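Local coordinates for protein CDP-glucose-4,6-dehydratase (Yersinia pseudotuberculosis, PDB 1RKX) that catalyses the 4,6-dehydration of CDP-D-glucose as an NAD-binding member of the short-chain dehydrogenase/reductase (SDR) family, at residues Arg206-Pro209 and Asp210-Ala214. Sequence-based numbering, arbitrary orientation.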
loop_
_atom_site.group_PDB
_atom_site.type_symbol
_atom_site.label_atom_id
_atom_site.label_comp_id
_atom_site.label_asym_id
_atom_site.label_seq_id
_atom_site.Cartn_x
_atom_site.Cartn_y
_atom_site.Cartn_z
ATOM N N ARG C 206 -0.184 33.179 13.181
ATOM C CA ARG C 206 0.300 31.936 13.761
ATOM C C ARG C 206 -0.114 32.076 15.216
ATOM O O ARG C 206 0.170 33.094 15.852
ATOM C CB ARG C 206 1.818 31.810 13.610
ATOM C CG ARG C 206 2.239 31.475 12.184
ATOM C CD ARG C 206 3.708 31.098 12.086
ATOM N NE ARG C 206 4.072 30.698 10.727
ATOM C CZ ARG C 206 5.305 30.377 10.343
ATOM N NH1 ARG C 206 6.305 30.407 11.215
ATOM N NH2 ARG C 206 5.541 30.028 9.083
ATOM N N ILE C 207 -0.801 31.065 15.733
ATOM C CA ILE C 207 -1.323 31.122 17.091
ATOM C C ILE C 207 -0.375 31.534 18.210
ATOM O O ILE C 207 -0.705 32.429 18.987
ATOM C CB ILE C 207 -2.013 29.798 17.489
ATOM C CG1 ILE C 207 -0.994 28.674 17.584
ATOM C CG2 ILE C 207 -3.075 29.440 16.462
ATOM C CD1 ILE C 207 -1.541 27.470 18.300
ATOM N N VAL C 208 0.789 30.906 18.318
ATOM C CA VAL C 208 1.693 31.287 19.397
ATOM C C VAL C 208 2.119 32.747 19.254
ATOM O O VAL C 208 2.042 33.509 20.212
ATOM C CB VAL C 208 2.925 30.372 19.461
ATOM C CG1 VAL C 208 3.890 30.868 20.532
ATOM C CG2 VAL C 208 2.484 28.958 19.784
ATOM N N PRO C 209 2.577 33.156 18.060
ATOM C CA PRO C 209 2.983 34.559 17.903
ATOM C C PRO C 209 1.822 35.518 18.175
ATOM O O PRO C 209 1.996 36.552 18.819
ATOM C CB PRO C 209 3.452 34.619 16.457
ATOM C CG PRO C 209 4.055 33.262 16.266
ATOM C CD PRO C 209 3.017 32.356 16.904
ATOM N N ASP C 210 0.633 35.171 17.684
ATOM C CA ASP C 210 -0.535 36.018 17.899
ATOM C C ASP C 210 -0.918 36.087 19.367
ATOM O O ASP C 210 -1.424 37.106 19.831
ATOM C CB ASP C 210 -1.730 35.520 17.085
ATOM C CG ASP C 210 -1.566 35.770 15.605
ATOM O OD1 ASP C 210 -0.761 36.655 15.242
ATOM O OD2 ASP C 210 -2.250 35.098 14.805
ATOM N N ILE C 211 -0.690 35.002 20.099
ATOM C CA ILE C 211 -1.011 34.993 21.518
ATOM C C ILE C 211 -0.099 35.993 22.217
ATOM O O ILE C 211 -0.537 36.759 23.071
ATOM C CB ILE C 211 -0.794 33.601 22.150
ATOM C CG1 ILE C 211 -1.829 32.610 21.610
ATOM C CG2 ILE C 211 -0.906 33.701 23.667
ATOM C CD1 ILE C 211 -1.610 31.180 22.064
ATOM N N LEU C 212 1.172 35.982 21.838
ATOM C CA LEU C 212 2.155 36.879 22.428
ATOM C C LEU C 212 1.850 38.336 22.074
ATOM O O LEU C 212 2.058 39.234 22.892
ATOM C CB LEU C 212 3.563 36.478 21.964
ATOM C CG LEU C 212 4.030 35.104 22.477
ATOM C CD1 LEU C 212 5.305 34.665 21.764
ATOM C CD2 LEU C 212 4.248 35.178 23.979
ATOM N N ARG C 213 1.347 38.568 20.865
ATOM C CA ARG C 213 1.006 39.922 20.439
ATOM C C ARG C 213 -0.152 40.450 21.281
ATOM O O ARG C 213 -0.219 41.642 21.589
ATOM C CB ARG C 213 0.608 39.947 18.958
ATOM C CG ARG C 213 1.746 39.697 17.980
ATOM C CD ARG C 213 1.320 40.064 16.562
ATOM N NE ARG C 213 2.376 39.854 15.573
ATOM C CZ ARG C 213 2.657 38.685 14.999
ATOM N NH1 ARG C 213 1.961 37.597 15.307
ATOM N NH2 ARG C 213 3.639 38.604 14.112
ATOM N N ALA C 214 -1.068 39.559 21.642
ATOM C CA ALA C 214 -2.213 39.941 22.458
ATOM C C ALA C 214 -1.728 40.278 23.866
ATOM O O ALA C 214 -2.060 41.334 24.408
ATOM C CB ALA C 214 -3.223 38.801 22.510
#
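Arg213 runs extended from CG to NE and then bends at its last torsion (chi4 83°), which brings NH1 back beside the CB corner of Pro209, 3.5 Å from that atom. The same NH1 forms a salt bridge with Asp210 OD1 at 2.9 Å; Asp210 CG stands beside its own backbone N (chi1 -72°), putting the carboxylate on the flank that faces Arg213. Asp210 CA lies in plane at the guanidinium edge, while Pro209 CB meets that group obliquely. NH2 is hydrogen-bonded to the carbonyl of Ala203, so two separate anchors restrict rotation of the guanidinium. These residues form the first turns of helix 207-216, with Arg206 as N-cap, in the SDR-type fold built on a parallel Rossmann sheet. The opening i-to-i+4 bond, Asp210 N to Arg206 O, measures 2.8 Å with an N-H...O angle of 163°. Pro209 has no amide hydrogen, which a first-turn position tolerates, and its carbonyl O accepts from Arg213 N at 2.9 Å. On another flank Val208 CG1 and Leu212 CD1, one turn apart, touch at 4.2 Å; both side chains also pack on Met279 of helix 272-283 and Ile329 of helix 322-338. From the N-cap, the Arg206 side chain leads away from the helix to touch a bound NAD, with its NH1 in a salt bridge to Asp201, whose side chain Pro209 also touches.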